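Local coordinates for protein endonuclease 8-like L720 (Acanthamoeba polyphaga mimivirus, PDB 4MB7) that is an endonuclease VIII-like protein of the formamidopyrimidine-DNA glycosylase family, with an H2TH domain and a bound zinc ion, at residues Asn18-Ser23 / Leu36-Ile41; Ile51-Ile56 / Tyr63-His68. All blocks are in the same frame, centred on the assembly; numbering follows the deposited sequence.

Interaction 1: residues Asn18-Ser23 / Leu36-Ile41; sequences NHRIVS and LIDYII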
ATOM      1  N   ASN A  18       2.840 -22.671  -1.403  1.00 20.17           N
ATOM      2  CA  ASN A  18       3.049 -24.091  -1.711  1.00 25.56           C
ATOM      3  C   ASN A  18       1.778 -24.929  -1.861  1.00 28.31           C
ATOM      4  O   ASN A  18       1.849 -26.147  -2.030  1.00 33.98           O
ATOM      5  CB  ASN A  18       4.021 -24.753  -0.724  1.00 29.00           C
ATOM      6  CG  ASN A  18       5.394 -24.118  -0.750  1.00 31.24           C
ATOM      7  OD1 ASN A  18       5.882 -23.712  -1.804  1.00 51.82           O
ATOM      8  ND2 ASN A  18       6.026 -24.025   0.414  1.00 41.97           N
ATOM      9  N   HIS A  19       0.618 -24.283  -1.814  1.00 26.63           N
ATOM     10  CA  HIS A  19      -0.644 -24.996  -1.996  1.00 32.67           C
ATOM     11  C   HIS A  19      -1.193 -24.855  -3.414  1.00 29.53           C
ATOM     12  O   HIS A  19      -0.928 -23.868  -4.101  1.00 25.25           O
ATOM     13  CB  HIS A  19      -1.679 -24.554  -0.957  1.00 25.39           C
ATOM     14  CG  HIS A  19      -1.373 -25.028   0.429  1.00 21.85           C
ATOM     15  ND1 HIS A  19      -1.662 -26.306   0.859  1.00 25.14           N
ATOM     16  CD2 HIS A  19      -0.788 -24.403   1.478  1.00 22.43           C
ATOM     17  CE1 HIS A  19      -1.277 -26.443   2.114  1.00 29.85           C
ATOM     18  NE2 HIS A  19      -0.744 -25.303   2.514  1.00 34.95           N
ATOM     19  N   ARG A  20      -1.957 -25.854  -3.838  1.00 17.76           N
ATOM     20  CA  ARG A  20      -2.456 -25.930  -5.206  1.00 21.38           C
ATOM     21  C   ARG A  20      -3.851 -25.337  -5.338  1.00 26.73           C
ATOM     22  O   ARG A  20      -4.703 -25.530  -4.471  1.00 18.79           O
ATOM     23  CB  ARG A  20      -2.468 -27.390  -5.672  1.00 24.82           C
ATOM     24  CG  ARG A  20      -2.964 -27.596  -7.093  1.00 25.95           C
ATOM     25  CD  ARG A  20      -2.838 -29.055  -7.510  1.00 40.64           C
ATOM     26  NE  ARG A  20      -3.419 -29.955  -6.518  1.00 36.82           N
ATOM     27  CZ  ARG A  20      -4.703 -30.294  -6.476  1.00 41.65           C
ATOM     28  NH1 ARG A  20      -5.551 -29.808  -7.373  1.00 54.72           N
ATOM     29  NH2 ARG A  20      -5.141 -31.118  -5.535  1.00 46.55           N
ATOM     30  N   ILE A  21      -4.083 -24.615  -6.431  1.00 18.35           N
ATOM     31  CA  ILE A  21      -5.408 -24.086  -6.722  1.00 18.11           C
ATOM     32  C   ILE A  21      -6.320 -25.185  -7.256  1.00 19.90           C
ATOM     33  O   ILE A  21      -6.072 -25.748  -8.322  1.00 24.51           O
ATOM     34  CB  ILE A  21      -5.348 -22.934  -7.740  1.00 17.68           C
ATOM     35  CG1 ILE A  21      -4.595 -21.742  -7.144  1.00 15.84           C
ATOM     36  CG2 ILE A  21      -6.752 -22.527  -8.163  1.00 19.68           C
ATOM     37  CD1 ILE A  21      -4.339 -20.620  -8.131  1.00 18.93           C
ATOM     38  N   VAL A  22      -7.375 -25.484  -6.508  1.00 20.73           N
ATOM     39  CA  VAL A  22      -8.329 -26.513  -6.907  1.00 26.12           C
ATOM     40  C   VAL A  22      -9.450 -25.908  -7.744  1.00 22.21           C
ATOM     41  O   VAL A  22      -9.850 -26.466  -8.765  1.00 31.78           O
ATOM     42  CB  VAL A  22      -8.918 -27.236  -5.679  1.00 26.82           C
ATOM     43  CG1 VAL A  22     -10.083 -28.127  -6.085  1.00 55.49           C
ATOM     44  CG2 VAL A  22      -7.839 -28.048  -4.981  1.00 31.27           C
ATOM     45  N   SER A  23      -9.948 -24.757  -7.307  1.00 27.07           N
ATOM     46  CA  SER A  23     -10.959 -24.030  -8.060  1.00 27.47           C
ATOM     47  C   SER A  23     -10.731 -22.529  -7.931  1.00 20.66           C
ATOM     48  O   SER A  23     -10.161 -22.061  -6.946  1.00 21.54           O
ATOM     49  CB  SER A  23     -12.369 -24.406  -7.587  1.00 30.76           C
ATOM     50  OG  SER A  23     -12.565 -24.062  -6.229  1.00 42.08           O
ATOM     51  N   LEU A  36      -6.087 -20.958 -14.582  1.00 24.01           N
ATOM     52  CA  LEU A  36      -5.104 -21.092 -13.510  1.00 20.44           C
ATOM     53  C   LEU A  36      -5.336 -22.313 -12.622  1.00 22.83           C
ATOM     54  O   LEU A  36      -4.700 -22.452 -11.576  1.00 19.96           O
ATOM     55  CB  LEU A  36      -5.075 -19.825 -12.649  1.00 18.28           C
ATOM     56  CG  LEU A  36      -4.571 -18.551 -13.329  1.00 24.39           C
ATOM     57  CD1 LEU A  36      -4.637 -17.372 -12.374  1.00 20.33           C
ATOM     58  CD2 LEU A  36      -3.155 -18.749 -13.845  1.00 18.18           C
ATOM     59  N   ILE A  37      -6.244 -23.191 -13.034  1.00 28.51           N
ATOM     60  CA  ILE A  37      -6.512 -24.420 -12.289  1.00 26.51           C
ATOM     61  C   ILE A  37      -5.232 -25.239 -12.118  1.00 21.44           C
ATOM     62  O   ILE A  37      -4.443 -25.367 -13.056  1.00 24.99           O
ATOM     63  CB  ILE A  37      -7.598 -25.279 -12.980  1.00 37.61           C
ATOM     64  CG1 ILE A  37      -8.924 -24.521 -13.036  1.00 48.90           C
ATOM     65  CG2 ILE A  37      -7.793 -26.599 -12.249  1.00 43.13           C
ATOM     66  CD1 ILE A  37      -9.502 -24.208 -11.675  1.00 58.36           C
ATOM     67  N   ASP A  38      -5.024 -25.751 -10.905  1.00 20.04           N
ATOM     68  CA  ASP A  38      -3.885 -26.613 -10.571  1.00 20.66           C
ATOM     69  C   ASP A  38      -2.527 -25.909 -10.563  1.00 23.59           C
ATOM     70  O   ASP A  38      -1.487 -26.557 -10.458  1.00 20.29           O
ATOM     71  CB  ASP A  38      -3.845 -27.860 -11.463  1.00 28.69           C
ATOM     72  CG  ASP A  38      -5.035 -28.769 -11.241  1.00 59.18           C
ATOM     73  OD1 ASP A  38      -5.513 -28.851 -10.088  1.00 37.54           O
ATOM     74  OD2 ASP A  38      -5.496 -29.396 -12.217  1.00 56.57           O
ATOM     75  N   TYR A  39      -2.538 -24.585 -10.669  1.00 21.02           N
ATOM     76  CA  TYR A  39      -1.322 -23.813 -10.460  1.00 19.87           C
ATOM     77  C   TYR A  39      -0.943 -23.849  -8.982  1.00 18.59           C
ATOM     78  O   TYR A  39      -1.795 -24.064  -8.121  1.00 19.04           O
ATOM     79  CB  TYR A  39      -1.505 -22.367 -10.926  1.00 18.71           C
ATOM     80  CG  TYR A  39      -1.013 -22.108 -12.332  1.00 19.72           C
ATOM     81  CD1 TYR A  39      -1.747 -22.522 -13.436  1.00 21.28           C
ATOM     82  CD2 TYR A  39       0.186 -21.444 -12.555  1.00 19.16           C
ATOM     83  CE1 TYR A  39      -1.299 -22.285 -14.724  1.00 22.29           C
ATOM     84  CE2 TYR A  39       0.642 -21.201 -13.837  1.00 20.12           C
ATOM     85  CZ  TYR A  39      -0.104 -21.625 -14.918  1.00 23.28           C
ATOM     86  OH  TYR A  39       0.345 -21.385 -16.197  1.00 22.71           O
ATOM     87  N   ILE A  40       0.340 -23.644  -8.698  1.00 21.68           N
ATOM     88  CA  ILE A  40       0.845 -23.674  -7.333  1.00 22.94           C
ATOM     89  C   ILE A  40       1.235 -22.273  -6.874  1.00 19.25           C
ATOM     90  O   ILE A  40       1.891 -21.535  -7.610  1.00 19.16           O
ATOM     91  CB  ILE A  40       2.086 -24.578  -7.221  1.00 23.99           C
ATOM     92  CG1 ILE A  40       1.800 -25.963  -7.803  1.00 35.41           C
ATOM     93  CG2 ILE A  40       2.547 -24.685  -5.773  1.00 28.52           C
ATOM     94  CD1 ILE A  40       0.744 -26.725  -7.055  1.00 37.68           C
ATOM     95  N   ILE A  41       0.825 -21.908  -5.663  1.00 19.74           N
ATOM     96  CA  ILE A  41       1.263 -20.651  -5.064  1.00 20.47           C
ATOM     97  C   ILE A  41       2.732 -20.761  -4.678  1.00 19.31           C
ATOM     98  O   ILE A  41       3.082 -21.454  -3.724  1.00 25.32           O
ATOM     99  CB  ILE A  41       0.427 -20.289  -3.824  1.00 18.88           C
ATOM    100  CG1 ILE A  41      -1.032 -20.047  -4.217  1.00 24.48           C
ATOM    101  CG2 ILE A  41       1.003 -19.061  -3.131  1.00 19.75           C
ATOM    102  CD1 ILE A  41      -1.913 -19.611  -3.064  1.00 27.16           C
TER
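Arg20 and Asp38 lie side by side and point the same way. NH1 of Arg20 forms a salt bridge with OD1 of Asp38 at 2.9 Å. The guanidinium and carboxylate planes are 54° apart, and OD1 sits near the guanidinium edge, a little out of its plane. The Arg20 chain bends at chi3, and the turn about CD-NE (chi4 86°) then brings NH1 to the acid. CD1 of Ile40 packs on CB of the same arginine at 3.6 Å.

The two backbones meet in a single bridge, Arg20 with Ile40. Ile21 N donates to Tyr39 O (2.9 Å), and Asp38 N donates to Ile21 O (2.8 Å). Ile41 N binds His19 O and Asn18 N binds Ile41 O. Leu36 to Tyr39 form a type II beta turn, which leads into strand 40-47; Tyr39 N bonds to Leu36 O. CD2 of Leu36 lies over the Tyr39 ring.

Ile21 reaches strand 89-93 at Ile91 and Leu93. Val22 and Ser23 both face Gln92 there, in a classic beta bulge. Ile41 packs on Leu55 of strand 50-56. The contact joins the starts of strands 21-25 and 40-47, outermost in two antiparallel sheets, consistent with the Fpg/Nei N-terminal beta-sandwich.

Interaction 2: residues Ile51-Ile56 / Tyr63-His68; sequences IYLMLI and YVIRTH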
ATOM      1  N   ILE A  51       0.097  -5.919  -3.601  1.00 14.65           N
ATOM      2  CA  ILE A  51       0.408  -7.262  -3.116  1.00 12.76           C
ATOM      3  C   ILE A  51       0.564  -8.199  -4.310  1.00 16.15           C
ATOM      4  O   ILE A  51      -0.290  -8.225  -5.193  1.00 16.59           O
ATOM      5  CB  ILE A  51      -0.696  -7.811  -2.191  1.00 16.13           C
ATOM      6  CG1 ILE A  51      -0.804  -6.963  -0.926  1.00 26.65           C
ATOM      7  CG2 ILE A  51      -0.412  -9.266  -1.827  1.00 20.81           C
ATOM      8  CD1 ILE A  51      -1.859  -7.453   0.047  1.00 26.35           C
ATOM      9  N   TYR A  52       1.649  -8.968  -4.333  1.00 12.57           N
ATOM     10  CA  TYR A  52       1.953  -9.815  -5.482  1.00 12.84           C
ATOM     11  C   TYR A  52       1.847 -11.298  -5.157  1.00 23.14           C
ATOM     12  O   TYR A  52       2.231 -11.738  -4.074  1.00 16.22           O
ATOM     13  CB  TYR A  52       3.353  -9.508  -6.021  1.00 16.32           C
ATOM     14  CG  TYR A  52       3.521  -8.103  -6.553  1.00 17.86           C
ATOM     15  CD1 TYR A  52       3.291  -7.817  -7.891  1.00 18.53           C
ATOM     16  CD2 TYR A  52       3.913  -7.065  -5.718  1.00 15.30           C
ATOM     17  CE1 TYR A  52       3.447  -6.534  -8.386  1.00 15.97           C
ATOM     18  CE2 TYR A  52       4.069  -5.774  -6.202  1.00 16.01           C
ATOM     19  CZ  TYR A  52       3.833  -5.517  -7.538  1.00 12.53           C
ATOM     20  OH  TYR A  52       3.982  -4.240  -8.033  1.00 18.13           O
ATOM     21  N   LEU A  53       1.333 -12.059  -6.119  1.00 15.51           N
ATOM     22  CA  LEU A  53       1.142 -13.497  -5.976  1.00 19.63           C
ATOM     23  C   LEU A  53       1.746 -14.236  -7.168  1.00 16.00           C
ATOM     24  O   LEU A  53       1.256 -14.123  -8.290  1.00 18.67           O
ATOM     25  CB  LEU A  53      -0.351 -13.814  -5.861  1.00 14.54           C
ATOM     26  CG  LEU A  53      -0.782 -15.281  -5.937  1.00 24.11           C
ATOM     27  CD1 LEU A  53      -0.100 -16.096  -4.857  1.00 21.34           C
ATOM     28  CD2 LEU A  53      -2.293 -15.396  -5.821  1.00 25.47           C
ATOM     29  N   MET A  54       2.811 -14.992  -6.921  1.00 14.25           N
ATOM     30  CA  MET A  54       3.469 -15.747  -7.986  1.00 14.87           C
ATOM     31  C   MET A  54       2.904 -17.158  -8.100  1.00 19.64           C
ATOM     32  O   MET A  54       2.852 -17.899  -7.118  1.00 20.82           O
ATOM     33  CB  MET A  54       4.980 -15.797  -7.760  1.00 14.78           C
ATOM     34  CG  MET A  54       5.743 -16.576  -8.826  1.00 26.48           C
ATOM     35  SD  MET A  54       7.515 -16.645  -8.494  1.00 31.39           S
ATOM     36  CE  MET A  54       8.080 -17.693  -9.832  1.00 45.90           C
ATOM     37  N   LEU A  55       2.477 -17.520  -9.305  1.00 14.03           N
ATOM     38  CA  LEU A  55       1.877 -18.826  -9.552  1.00 17.67           C
ATOM     39  C   LEU A  55       2.684 -19.605 -10.581  1.00 28.85           C
ATOM     40  O   LEU A  55       3.006 -19.086 -11.651  1.00 16.65           O
ATOM     41  CB  LEU A  55       0.434 -18.666 -10.036  1.00 18.82           C
ATOM     42  CG  LEU A  55      -0.526 -17.893  -9.129  1.00 26.11           C
ATOM     43  CD1 LEU A  55      -1.874 -17.724  -9.809  1.00 20.90           C
ATOM     44  CD2 LEU A  55      -0.690 -18.591  -7.786  1.00 22.88           C
ATOM     45  N   ILE A  56       3.014 -20.849 -10.252  1.00 16.98           N
ATOM     46  CA  ILE A  56       3.769 -21.707 -11.158  1.00 19.10           C
ATOM     47  C   ILE A  56       3.044 -23.026 -11.424  1.00 20.64           C
ATOM     48  O   ILE A  56       2.204 -23.460 -10.637  1.00 17.99           O
ATOM     49  CB  ILE A  56       5.180 -22.018 -10.614  1.00 24.83           C
ATOM     50  CG1 ILE A  56       5.089 -22.863  -9.341  1.00 21.41           C
ATOM     51  CG2 ILE A  56       5.956 -20.736 -10.356  1.00 20.77           C
ATOM     52  CD1 ILE A  56       6.437 -23.267  -8.777  1.00 31.91           C
ATOM     53  N   TYR A  63       2.922 -17.016 -13.886  1.00 15.34           N
ATOM     54  CA  TYR A  63       2.181 -15.762 -13.840  1.00 16.48           C
ATOM     55  C   TYR A  63       2.300 -15.076 -12.486  1.00 20.39           C
ATOM     56  O   TYR A  63       2.549 -15.720 -11.467  1.00 19.12           O
ATOM     57  CB  TYR A  63       0.705 -15.992 -14.165  1.00 17.98           C
ATOM     58  CG  TYR A  63       0.434 -16.332 -15.611  1.00 20.06           C
ATOM     59  CD1 TYR A  63       0.512 -15.358 -16.599  1.00 21.48           C
ATOM     60  CD2 TYR A  63       0.089 -17.623 -15.986  1.00 18.77           C
ATOM     61  CE1 TYR A  63       0.258 -15.664 -17.927  1.00 21.93           C
ATOM     62  CE2 TYR A  63      -0.167 -17.938 -17.309  1.00 24.46           C
ATOM     63  CZ  TYR A  63      -0.082 -16.957 -18.274  1.00 25.88           C
ATOM     64  OH  TYR A  63      -0.339 -17.274 -19.590  1.00 23.55           O
ATOM     65  N   VAL A  64       2.118 -13.761 -12.487  1.00 14.91           N
ATOM     66  CA  VAL A  64       2.058 -12.996 -11.249  1.00 14.18           C
ATOM     67  C   VAL A  64       0.748 -12.226 -11.191  1.00 15.27           C
ATOM     68  O   VAL A  64       0.417 -11.473 -12.105  1.00 26.06           O
ATOM     69  CB  VAL A  64       3.235 -12.010 -11.124  1.00 16.74           C
ATOM     70  CG1 VAL A  64       3.052 -11.118  -9.896  1.00 15.79           C
ATOM     71  CG2 VAL A  64       4.556 -12.763 -11.052  1.00 15.84           C
ATOM     72  N   ILE A  65      -0.006 -12.433 -10.121  1.00 15.48           N
ATOM     73  CA  ILE A  65      -1.224 -11.669  -9.899  1.00 13.18           C
ATOM     74  C   ILE A  65      -0.928 -10.492  -8.982  1.00 13.25           C
ATOM     75  O   ILE A  65      -0.426 -10.674  -7.871  1.00 15.15           O
ATOM     76  CB  ILE A  65      -2.333 -12.529  -9.274  1.00 15.29           C
ATOM     77  CG1 ILE A  65      -2.731 -13.658 -10.227  1.00 30.10           C
ATOM     78  CG2 ILE A  65      -3.543 -11.673  -8.944  1.00 15.49           C
ATOM     79  CD1 ILE A  65      -3.812 -14.560  -9.675  1.00 25.08           C
ATOM     80  N   ARG A  66      -1.226  -9.290  -9.459  1.00 13.03           N
ATOM     81  CA  ARG A  66      -1.027  -8.085  -8.667  1.00 17.26           C
ATOM     82  C   ARG A  66      -2.356  -7.554  -8.152  1.00 12.95           C
ATOM     83  O   ARG A  66      -3.301  -7.360  -8.918  1.00 16.64           O
ATOM     84  CB  ARG A  66      -0.320  -7.000  -9.486  1.00 14.09           C
ATOM     85  CG  ARG A  66       0.058  -5.771  -8.675  1.00 19.27           C
ATOM     86  CD  ARG A  66       0.500  -4.630  -9.580  1.00 14.28           C
ATOM     87  NE  ARG A  66      -0.624  -4.086 -10.337  1.00 18.50           N
ATOM     88  CZ  ARG A  66      -0.502  -3.263 -11.372  1.00 24.09           C
ATOM     89  NH1 ARG A  66       0.700  -2.883 -11.785  1.00 16.03           N
ATOM     90  NH2 ARG A  66      -1.584  -2.824 -11.996  1.00 16.78           N
ATOM     91  N   THR A  67      -2.418  -7.317  -6.848  1.00 12.65           N
ATOM     92  CA  THR A  67      -3.619  -6.791  -6.222  1.00 13.12           C
ATOM     93  C   THR A  67      -3.374  -5.399  -5.656  1.00 21.07           C
ATOM     94  O   THR A  67      -2.415  -5.175  -4.914  1.00 14.45           O
ATOM     95  CB  THR A  67      -4.108  -7.710  -5.086  1.00 12.59           C
ATOM     96  OG1 THR A  67      -4.370  -9.020  -5.608  1.00 17.75           O
ATOM     97  CG2 THR A  67      -5.380  -7.156  -4.461  1.00 12.57           C
ATOM     98  N   HIS A  68      -4.239  -4.464  -6.026  1.00 16.22           N
ATOM     99  CA  HIS A  68      -4.248  -3.145  -5.414  1.00 13.32           C
ATOM    100  C   HIS A  68      -5.570  -2.968  -4.676  1.00 20.60           C
ATOM    101  O   HIS A  68      -6.622  -2.813  -5.297  1.00 18.53           O
ATOM    102  CB  HIS A  68      -4.086  -2.054  -6.472  1.00 16.92           C
ATOM    103  CG  HIS A  68      -4.162  -0.666  -5.918  1.00 31.07           C
ATOM    104  ND1 HIS A  68      -4.675   0.395  -6.634  1.00 74.64           N
ATOM    105  CD2 HIS A  68      -3.793  -0.164  -4.715  1.00 34.31           C
ATOM    106  CE1 HIS A  68      -4.617   1.490  -5.897  1.00 68.18           C
ATOM    107  NE2 HIS A  68      -4.086   1.178  -4.728  1.00 35.45           N
TER
HETATM  108  O   HOH W   1      -1.973 -10.375  -5.555  1.00 15.53           O
HETATM  109  O   HOH W   2       3.461  -3.122 -10.535  1.00 15.60           O
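The Tyr52 ring meets strand 63-68 with CD1 and CE1. CG1 of Val64 comes in at the ring edge, near its plane, 3.9 Å from CD1. The Arg66 chain runs beside the ring in the same direction, with its CG obliquely placed 3.5 Å from CE1. The ring and guanidinium planes are 72° apart. A water lies in both planes, at the edge of each group. It accepts from Arg66 NH1 at 3.0 Å and is hydrogen-bonded to Tyr52 OH at 2.8 Å. A bend at chi3 (70°) in Arg66 brings NH1 to this water. Trp45 of strand 40-47 stacks on Tyr52, and Tyr50, at the start of the same hairpin, makes a cation-pi contact with Arg66.

The two strands form an antiparallel beta hairpin, the middle pair of a four-stranded sheet. Ile51-Thr67, Leu53-Ile65 and Leu55-Tyr63 are hydrogen-bonded pairs, each with two backbone bonds. Tyr52-Arg66 and Met54-Val64 are non-hydrogen-bonded pairs.

On the face opposite Tyr52, CD1 of Leu55 meets CD1 of Ile65 at 3.7 Å, where the two side chains cross. CB of Leu53 lies 4.2 Å from CB of Ile65. A second water donates to Ile51 O and Ile65 O and accepts from Thr67 OG1 at 2.8 Å. Thr67 OG1 also bonds to Trp101 NE1. Strand 104-109 flanks the hairpin beside strand 63-70, with Ile106 against Ile65.

Overall arrangement
Both interactions lie on the same side of the chain's centre, with their own centres about 13 Å apart. Interaction 2 is buried and inside one sheet. Interaction 1 is farther out, partly buried, and joins that sheet to the other. Strand 40-47 is the link: it begins in interaction 1 and pairs with strand 50-56 of interaction 2. Ile40 N to Ile56 O, 2.7 Å, is probably a hydrogen bond between them. Ile41 CG2 also packs on Leu53 CD1 at 3.6 Å. Their chemistry differs accordingly. Interaction 1 has a direct salt bridge between partly exposed Arg20 and exposed Asp38, whereas in interaction 2 water connects polar groups beside regular strand pairing.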